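Local coordinates for chain length determinant protein (Shigella flexneri, PDB 4ZM5) that regulates the chain length of the lipopolysaccharide O-antigen, probably acting as an oligomer through its periplasmic domain, at residues T9-Q14 / Y229-T234; L123-L128 / L212-L217; A21-A26 / L222-Y227. The protein carries 1 engineered substitution. One frame throughout, in Å; residues are numbered along the deposited sequence.

Interaction 1: T9-Q14 / Y229-T234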
loop_
_atom_site.group_PDB
_atom_site.type_symbol
_atom_site.label_atom_id
_atom_site.label_comp_id
_atom_site.label_asym_id
_atom_site.label_seq_id
_atom_site.Cartn_x
_atom_site.Cartn_y
_atom_site.Cartn_z
ATOM N N THR B 9 -27.094 21.043 16.125
ATOM C CA THR B 9 -26.748 19.770 15.509
ATOM C C THR B 9 -25.998 19.985 14.205
ATOM O O THR B 9 -26.291 20.919 13.448
ATOM C CB THR B 9 -28.043 18.946 15.281
ATOM O OG1 THR B 9 -28.705 18.788 16.519
ATOM C CG2 THR B 9 -27.782 17.567 14.745
ATOM N N ALA B 10 -25.061 19.074 13.940
ATOM C CA ALA B 10 -24.292 18.981 12.702
ATOM C C ALA B 10 -24.206 17.513 12.292
ATOM O O ALA B 10 -24.251 16.631 13.158
ATOM C CB ALA B 10 -22.905 19.584 12.872
ATOM N N ILE B 11 -24.155 17.242 10.981
ATOM C CA ILE B 11 -24.011 15.872 10.478
ATOM C C ILE B 11 -22.769 15.843 9.626
ATOM O O ILE B 11 -22.628 16.614 8.682
ATOM C CB ILE B 11 -25.257 15.290 9.759
ATOM C CG1 ILE B 11 -26.476 15.305 10.706
ATOM C CG2 ILE B 11 -24.965 13.872 9.276
ATOM C CD1 ILE B 11 -27.816 15.105 10.071
ATOM N N ILE B 12 -21.879 14.942 9.975
ATOM C CA ILE B 12 -20.582 14.810 9.345
ATOM C C ILE B 12 -20.388 13.378 8.815
ATOM O O ILE B 12 -20.892 12.422 9.415
ATOM C CB ILE B 12 -19.577 15.254 10.444
ATOM C CG1 ILE B 12 -19.202 16.727 10.253
ATOM C CG2 ILE B 12 -18.375 14.324 10.685
ATOM C CD1 ILE B 12 -18.639 17.452 11.528
ATOM N N THR B 13 -19.736 13.244 7.635
ATOM C CA THR B 13 -19.451 11.916 7.071
ATOM C C THR B 13 -18.001 11.910 6.537
ATOM O O THR B 13 -17.272 12.897 6.692
ATOM C CB THR B 13 -20.514 11.439 6.050
ATOM O OG1 THR B 13 -20.343 10.038 5.848
ATOM C CG2 THR B 13 -20.449 12.160 4.716
ATOM N N GLN B 14 -17.600 10.779 5.936
ATOM C CA GLN B 14 -16.270 10.609 5.372
ATOM C C GLN B 14 -16.028 11.649 4.287
ATOM O O GLN B 14 -16.976 12.085 3.606
ATOM C CB GLN B 14 -16.082 9.183 4.811
ATOM C CG GLN B 14 -16.949 8.826 3.611
ATOM C CD GLN B 14 -16.938 7.356 3.273
ATOM O OE1 GLN B 14 -16.241 6.543 3.880
ATOM N NE2 GLN B 14 -17.740 6.976 2.304
ATOM N N TYR B 229 -19.169 17.832 5.480
ATOM C CA TYR B 229 -20.425 18.140 6.138
ATOM C C TYR B 229 -21.578 17.669 5.303
ATOM O O TYR B 229 -21.602 17.875 4.091
ATOM C CB TYR B 229 -20.602 19.645 6.392
ATOM C CG TYR B 229 -19.889 20.223 7.593
ATOM C CD1 TYR B 229 -20.324 19.948 8.890
ATOM C CD2 TYR B 229 -18.867 21.158 7.436
ATOM C CE1 TYR B 229 -19.707 20.532 9.999
ATOM C CE2 TYR B 229 -18.241 21.742 8.536
ATOM C CZ TYR B 229 -18.671 21.434 9.812
ATOM O OH TYR B 229 -18.062 22.042 10.873
ATOM N N VAL B 230 -22.539 17.049 5.961
ATOM C CA VAL B 230 -23.811 16.677 5.383
ATOM C C VAL B 230 -24.722 17.862 5.735
ATOM O O VAL B 230 -25.485 18.346 4.889
ATOM C CB VAL B 230 -24.319 15.305 5.900
ATOM C CG1 VAL B 230 -25.774 15.082 5.522
ATOM C CG2 VAL B 230 -23.468 14.170 5.377
ATOM N N MET B 231 -24.560 18.367 6.980
ATOM C CA MET B 231 -25.271 19.494 7.560
ATOM C C MET B 231 -24.347 20.229 8.538
ATOM O O MET B 231 -23.849 19.618 9.489
ATOM C CB MET B 231 -26.540 18.976 8.271
ATOM C CG MET B 231 -27.487 20.050 8.719
ATOM S SD MET B 231 -28.850 19.342 9.670
ATOM C CE MET B 231 -27.995 18.905 11.159
ATOM N N LYS B 232 -24.137 21.541 8.319
ATOM C CA LYS B 232 -23.311 22.386 9.202
ATOM C C LYS B 232 -24.061 22.657 10.533
ATOM O O LYS B 232 -25.270 22.429 10.554
ATOM C CB LYS B 232 -22.941 23.685 8.493
ATOM C CG LYS B 232 -22.119 23.433 7.219
ATOM C CD LYS B 232 -21.377 24.662 6.792
ATOM C CE LYS B 232 -20.486 24.408 5.612
ATOM N NZ LYS B 232 -19.580 25.564 5.359
ATOM N N PRO B 233 -23.407 23.100 11.662
ATOM C CA PRO B 233 -24.173 23.303 12.917
ATOM C C PRO B 233 -25.403 24.194 12.733
ATOM O O PRO B 233 -25.321 25.285 12.151
ATOM C CB PRO B 233 -23.160 23.940 13.876
ATOM C CG PRO B 233 -21.854 23.490 13.378
ATOM C CD PRO B 233 -21.975 23.406 11.872
ATOM N N THR B 234 -26.565 23.672 13.161
ATOM C CA THR B 234 -27.839 24.374 13.046
ATOM C C THR B 234 -27.981 25.473 14.076
ATOM O O THR B 234 -27.354 25.430 15.133
ATOM C CB THR B 234 -29.039 23.428 13.203
ATOM O OG1 THR B 234 -29.027 22.818 14.495
ATOM C CG2 THR B 234 -29.149 22.410 12.093
#
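I11 and M231 pair across an antiparallel edge that carries a classic beta bulge, a worked example of how a sheet absorbs one extra residue. V230 and M231 both face I11, so its carbonyl O takes two amides: V230 N at 2.8 Å and M231 N at 3.1 Å from I11 O. The second donor lies in the carbonyl plane on a lone pair, whereas V230 N is tilted 29° from that plane. I11 N returns a bond to M231 O, and beyond the bulge I12 and Y229 form a non-hydrogen-bonded pair.

The close packing lies on the face of I11 and M231. M231 runs extended as far as SD and then bends (chi3 72°), which swings CE back over strand 6-13, 3.9 Å from I11 CG1 and near T9 CG2. I11 CG2 meets V230 CB at 3.7 Å, and V230 CG2 touches T13 CG2. Residues of the helical region at 54-58 in the second subunit also pack on this face. On the face of I12 and Y229, the isoleucine lies alongside the tyrosine, pointing the same way, with I12 CD1 3.6 Å from Y229 CE1; I102 of helix 91-159 adjoins this ring.

The looser side is the departing loop, where exposed K232 turns away from the strand although its CG still lies over one face of the Y229 ring, offset toward the rim. T234 closes this end: its hydroxyl comes back to the strand, and T9 N donates to T234 OG1 at 3.1 Å, nearly straight at 167°.

Interaction 2: L123-L128 / L212-L217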
loop_
_atom_site.group_PDB
_atom_site.type_symbol
_atom_site.label_atom_id
_atom_site.label_comp_id
_atom_site.label_asym_id
_atom_site.label_seq_id
_atom_site.Cartn_x
_atom_site.Cartn_y
_atom_site.Cartn_z
ATOM N N LEU B 123 8.923 5.263 6.961
ATOM C CA LEU B 123 8.724 3.823 6.773
ATOM C C LEU B 123 8.875 3.412 5.300
ATOM O O LEU B 123 9.539 2.405 5.011
ATOM C CB LEU B 123 7.328 3.428 7.297
ATOM C CG LEU B 123 6.944 1.928 7.297
ATOM C CD1 LEU B 123 7.965 1.062 8.082
ATOM C CD2 LEU B 123 5.568 1.751 7.879
ATOM N N GLY B 124 8.234 4.170 4.401
ATOM C CA GLY B 124 8.306 3.959 2.960
ATOM C C GLY B 124 9.732 4.070 2.449
ATOM O O GLY B 124 10.172 3.201 1.694
ATOM N N ARG B 125 10.473 5.126 2.888
ATOM C CA ARG B 125 11.871 5.365 2.514
ATOM C C ARG B 125 12.757 4.178 2.938
ATOM O O ARG B 125 13.482 3.637 2.101
ATOM C CB ARG B 125 12.404 6.667 3.117
ATOM C CG ARG B 125 12.191 7.869 2.235
ATOM C CD ARG B 125 12.242 9.136 3.060
ATOM N NE ARG B 125 13.466 9.906 2.844
ATOM C CZ ARG B 125 13.681 11.121 3.340
ATOM N NH1 ARG B 125 12.758 11.714 4.092
ATOM N NH2 ARG B 125 14.820 11.755 3.089
ATOM N N LYS B 126 12.650 3.750 4.215
ATOM C CA LYS B 126 13.369 2.612 4.767
ATOM C C LYS B 126 13.173 1.382 3.886
ATOM O O LYS B 126 14.161 0.746 3.532
ATOM C CB LYS B 126 12.888 2.329 6.214
ATOM C CG LYS B 126 13.455 1.055 6.884
ATOM C CD LYS B 126 14.876 1.214 7.401
ATOM C CE LYS B 126 15.296 0.043 8.260
ATOM N NZ LYS B 126 14.828 0.185 9.669
ATOM N N ASN B 127 11.914 1.067 3.504
ATOM C CA ASN B 127 11.607 -0.116 2.687
ATOM C C ASN B 127 12.231 -0.048 1.280
ATOM O O ASN B 127 12.786 -1.055 0.812
ATOM C CB ASN B 127 10.087 -0.334 2.589
ATOM C CG ASN B 127 9.402 -0.682 3.905
ATOM O OD1 ASN B 127 10.008 -1.229 4.847
ATOM N ND2 ASN B 127 8.101 -0.412 3.975
ATOM N N LEU B 128 12.170 1.140 0.635
ATOM C CA LEU B 128 12.725 1.369 -0.703
ATOM C C LEU B 128 14.259 1.390 -0.706
ATOM O O LEU B 128 14.856 0.852 -1.637
ATOM C CB LEU B 128 12.187 2.652 -1.342
ATOM C CG LEU B 128 10.691 2.670 -1.695
ATOM C CD1 LEU B 128 10.361 3.906 -2.454
ATOM C CD2 LEU B 128 10.268 1.460 -2.539
ATOM N N LEU B 212 12.732 8.931 -5.246
ATOM C CA LEU B 212 12.842 10.329 -5.663
ATOM C C LEU B 212 11.509 11.072 -5.500
ATOM O O LEU B 212 11.493 12.230 -5.068
ATOM C CB LEU B 212 13.288 10.417 -7.131
ATOM C CG LEU B 212 14.783 10.506 -7.415
ATOM C CD1 LEU B 212 15.031 10.512 -8.904
ATOM C CD2 LEU B 212 15.402 11.761 -6.790
ATOM N N ASP B 213 10.401 10.386 -5.848
ATOM C CA ASP B 213 9.035 10.889 -5.783
ATOM C C ASP B 213 8.560 11.048 -4.331
ATOM O O ASP B 213 7.757 11.939 -4.071
ATOM C CB ASP B 213 8.083 9.965 -6.567
ATOM C CG ASP B 213 8.362 9.830 -8.063
ATOM O OD1 ASP B 213 9.021 10.733 -8.632
ATOM O OD2 ASP B 213 7.883 8.846 -8.668
ATOM N N ILE B 214 9.049 10.198 -3.393
ATOM C CA ILE B 214 8.702 10.277 -1.963
ATOM C C ILE B 214 9.312 11.547 -1.379
ATOM O O ILE B 214 8.664 12.235 -0.578
ATOM C CB ILE B 214 9.113 9.008 -1.163
ATOM C CG1 ILE B 214 8.185 7.842 -1.516
ATOM C CG2 ILE B 214 9.084 9.253 0.365
ATOM C CD1 ILE B 214 8.467 6.546 -0.801
ATOM N N GLU B 215 10.537 11.876 -1.825
ATOM C CA GLU B 215 11.279 13.055 -1.397
ATOM C C GLU B 215 10.582 14.348 -1.827
ATOM O O GLU B 215 10.802 15.383 -1.204
ATOM C CB GLU B 215 12.714 12.992 -1.941
ATOM C CG GLU B 215 13.710 12.514 -0.892
ATOM C CD GLU B 215 14.742 11.482 -1.322
ATOM O OE1 GLU B 215 15.466 11.742 -2.312
ATOM O OE2 GLU B 215 14.824 10.409 -0.673
ATOM N N LYS B 216 9.722 14.279 -2.865
ATOM C CA LYS B 216 8.967 15.417 -3.414
ATOM C C LYS B 216 7.673 15.703 -2.635
ATOM O O LYS B 216 7.063 16.752 -2.844
ATOM C CB LYS B 216 8.624 15.163 -4.892
ATOM C CG LYS B 216 9.793 15.350 -5.859
ATOM C CD LYS B 216 9.703 14.413 -7.059
ATOM C CE LYS B 216 9.232 15.052 -8.344
ATOM N NZ LYS B 216 9.118 14.045 -9.438
ATOM N N LEU B 217 7.244 14.779 -1.752
ATOM C CA LEU B 217 6.010 14.922 -0.984
ATOM C C LEU B 217 6.141 15.957 0.129
ATOM O O LEU B 217 7.114 15.931 0.882
ATOM C CB LEU B 217 5.561 13.580 -0.377
ATOM C CG LEU B 217 5.206 12.433 -1.317
ATOM C CD1 LEU B 217 5.074 11.146 -0.538
ATOM C CD2 LEU B 217 3.932 12.712 -2.131
#
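I214 points from helix 202-215 into the flank of helix 91-159, where it meets R125 and L128, residues three apart on one helix face. This is helix-to-helix packing carried by few side chains, and the two branches of the isoleucine meet different residues. CG1 stands anti to the carbonyl carbon (chi1 -73°) and the chain runs on extended, carrying CD1 forward until I214 CD1 lies 3.6 Å from L128 CD1. The short branch goes to the arginine instead, with I214 CG2 3.9 Å from R125 CG.

G124, with no side chain, presents backbone to the isoleucine, and G124 C comes 4.3 Å from I214 CD1. The nearest backbones, at R125 and I214, have CA atoms 7.4 Å apart.

Toward the solvent the apolar contact gives way to charge. R125 and E215 cross at about a right angle, and the guanidinium and carboxylate planes stand 53° apart rather than coplanar. E215 CG sits over one guanidinium face, while R125 NE and E215 OE2 make a long salt bridge of 3.8 Å, probably a modest electrostatic contribution, since both residues are exposed.

Among its neighbours, I214 also touches I121 of helix 91-159 and V29 of helix 17-31, so three helices meet here. L128 leans further on T207, N210 and L211 of helix 202-215, and on the same helix D213 forms a salt bridge to R133 of the second subunit. N127 and K126, on helix 91-159, pack against N25 of the third subunit.

Interaction 3: A21-A26 / L222-Y227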
loop_
_atom_site.group_PDB
_atom_site.type_symbol
_atom_site.label_atom_id
_atom_site.label_comp_id
_atom_site.label_asym_id
_atom_site.label_seq_id
_atom_site.Cartn_x
_atom_site.Cartn_y
_atom_site.Cartn_z
ATOM N N ALA B 21 -7.948 13.076 -2.698
ATOM C CA ALA B 21 -7.057 12.832 -3.838
ATOM C C ALA B 21 -5.543 13.024 -3.512
ATOM O O ALA B 21 -4.746 12.143 -3.850
ATOM C CB ALA B 21 -7.457 13.717 -4.995
ATOM N N GLY B 22 -5.199 14.120 -2.820
ATOM C CA GLY B 22 -3.843 14.470 -2.396
ATOM C C GLY B 22 -3.223 13.496 -1.408
ATOM O O GLY B 22 -2.087 13.063 -1.603
ATOM N N TYR B 23 -3.964 13.151 -0.333
ATOM C CA TYR B 23 -3.514 12.187 0.676
ATOM C C TYR B 23 -3.391 10.801 0.041
ATOM O O TYR B 23 -2.428 10.093 0.310
ATOM C CB TYR B 23 -4.484 12.140 1.893
ATOM C CG TYR B 23 -3.869 11.543 3.146
ATOM C CD1 TYR B 23 -2.922 12.248 3.886
ATOM C CD2 TYR B 23 -4.229 10.271 3.587
ATOM C CE1 TYR B 23 -2.321 11.696 5.015
ATOM C CE2 TYR B 23 -3.654 9.714 4.737
ATOM C CZ TYR B 23 -2.700 10.437 5.451
ATOM O OH TYR B 23 -2.081 9.926 6.576
ATOM N N ASN B 24 -4.361 10.433 -0.830
ATOM C CA ASN B 24 -4.341 9.146 -1.522
ATOM C C ASN B 24 -3.164 9.087 -2.475
ATOM O O ASN B 24 -2.524 8.037 -2.576
ATOM C CB ASN B 24 -5.659 8.860 -2.249
ATOM C CG ASN B 24 -5.641 7.575 -3.039
ATOM O OD1 ASN B 24 -5.667 6.471 -2.506
ATOM N ND2 ASN B 24 -5.465 7.696 -4.326
ATOM N N ASN B 25 -2.860 10.194 -3.161
ATOM C CA ASN B 25 -1.712 10.217 -4.071
ATOM C C ASN B 25 -0.409 10.057 -3.276
ATOM O O ASN B 25 0.448 9.277 -3.684
ATOM C CB ASN B 25 -1.678 11.482 -4.939
ATOM C CG ASN B 25 -0.455 11.548 -5.799
ATOM O OD1 ASN B 25 -0.195 10.657 -6.613
ATOM N ND2 ASN B 25 0.381 12.545 -5.551
ATOM N N ALA B 26 -0.288 10.757 -2.131
ATOM C CA ALA B 26 0.875 10.659 -1.260
ATOM C C ALA B 26 1.054 9.226 -0.784
ATOM O O ALA B 26 2.160 8.709 -0.881
ATOM C CB ALA B 26 0.719 11.595 -0.077
ATOM N N LEU B 222 -0.722 19.033 -0.011
ATOM C CA LEU B 222 -1.963 18.282 0.072
ATOM C C LEU B 222 -2.996 18.963 0.983
ATOM O O LEU B 222 -2.813 19.068 2.214
ATOM C CB LEU B 222 -1.752 16.817 0.502
ATOM C CG LEU B 222 -0.489 16.462 1.275
ATOM C CD1 LEU B 222 -0.815 15.857 2.631
ATOM C CD2 LEU B 222 0.348 15.509 0.486
ATOM N N ASP B 223 -4.094 19.415 0.336
ATOM C CA ASP B 223 -5.268 19.987 0.981
ATOM C C ASP B 223 -6.084 18.793 1.455
ATOM O O ASP B 223 -6.816 18.177 0.668
ATOM C CB ASP B 223 -6.056 20.921 0.022
ATOM C CG ASP B 223 -7.378 21.449 0.572
ATOM O OD1 ASP B 223 -7.381 21.998 1.697
ATOM O OD2 ASP B 223 -8.401 21.345 -0.139
ATOM N N ILE B 224 -5.868 18.394 2.712
ATOM C CA ILE B 224 -6.536 17.209 3.235
ATOM C C ILE B 224 -7.663 17.576 4.195
ATOM O O ILE B 224 -7.561 18.489 5.015
ATOM C CB ILE B 224 -5.560 16.159 3.823
ATOM C CG1 ILE B 224 -4.757 16.703 5.031
ATOM C CG2 ILE B 224 -4.639 15.629 2.701
ATOM C CD1 ILE B 224 -3.906 15.687 5.705
ATOM N N HIS B 225 -8.759 16.848 4.021
ATOM C CA HIS B 225 -10.030 16.949 4.737
ATOM C C HIS B 225 -10.279 15.617 5.442
ATOM O O HIS B 225 -10.126 14.576 4.828
ATOM C CB HIS B 225 -11.171 17.292 3.736
ATOM C CG HIS B 225 -10.871 18.460 2.824
ATOM N ND1 HIS B 225 -11.328 19.739 3.109
ATOM C CD2 HIS B 225 -10.144 18.505 1.679
ATOM C CE1 HIS B 225 -10.863 20.513 2.137
ATOM N NE2 HIS B 225 -10.154 19.814 1.249
ATOM N N ALA B 226 -10.564 15.633 6.735
ATOM C CA ALA B 226 -10.813 14.380 7.471
ATOM C C ALA B 226 -12.333 14.063 7.520
ATOM O O ALA B 226 -12.740 12.985 7.944
ATOM C CB ALA B 226 -10.218 14.462 8.870
ATOM N N TYR B 227 -13.153 15.000 7.042
ATOM C CA TYR B 227 -14.598 14.854 7.004
ATOM C C TYR B 227 -15.210 15.736 5.920
ATOM O O TYR B 227 -14.512 16.512 5.263
ATOM C CB TYR B 227 -15.228 15.175 8.383
ATOM C CG TYR B 227 -15.075 16.622 8.803
ATOM C CD1 TYR B 227 -13.888 17.082 9.366
ATOM C CD2 TYR B 227 -16.117 17.532 8.638
ATOM C CE1 TYR B 227 -13.732 18.415 9.733
ATOM C CE2 TYR B 227 -15.977 18.863 9.012
ATOM C CZ TYR B 227 -14.781 19.299 9.566
ATOM O OH TYR B 227 -14.618 20.610 9.939
#
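L222 and I224 press two apolar bumps against helix 17-31, where G22, Y23 and A26 supply the relief. The segment 222-227 has no regular secondary structure, yet it lies along the helix by a general device: alternate residues of an extended chain point to the same side. Here L222 and I224 face the helix while D223 between them turns away.

The hollow is made by G22. The backbones come nearest here, with G22 CA 4.9 Å from L222 CA, and the absence of a side chain lets the leucine settle against the helix surface. L222 CD2 then lies 4.0 Å from G22 O and equally far from A26 CB, the methyl one turn further on. The other branch, CD1, comes up to an edge of the Y23 ring.

I224 fills the next recess, beside the root of the tyrosine. With Y23 CG anti to the backbone N (chi1 -161°), the ring stands up from the helix beside the isoleucine; I224 CG2 reaches Y23 CB at 3.6 Å, and I224 CD1 is 4.0 Å from Y23 CD1. Beyond, H225 NE2 donates to D223 OD2 at 2.7 Å from above the carboxylate plane, a bond made less certain by the poor order of D223.

Around the contact, I224 packs on L113 of helix 91-159, Y23 on L41 of helix 38-53, and A26 on L217 in the loop that follows helix 202-215.

Overall arrangement
The three contacts follow the length of an elongated chain. Interaction 1 lies in the sheet, its centre about 30 Å from the chain centre, and interaction 2 between the long helix 91-159 and helix 202-215, about 8 Å from it; their centres are 36 Å apart. Interaction 3 comes between, its centre 20 Å from the first and 17 Å from the second, touching interaction 1 through Y227 and interaction 2 through A26. Along the sequence they are nested: 2 lies inside the loop closed by 3, and 3 inside that closed by 1. The returning chain after helix 202-215 thus runs back beside helix 17-31 and the N-terminal strand. All three also touch the second subunit, so the contacts border an interface between subunits.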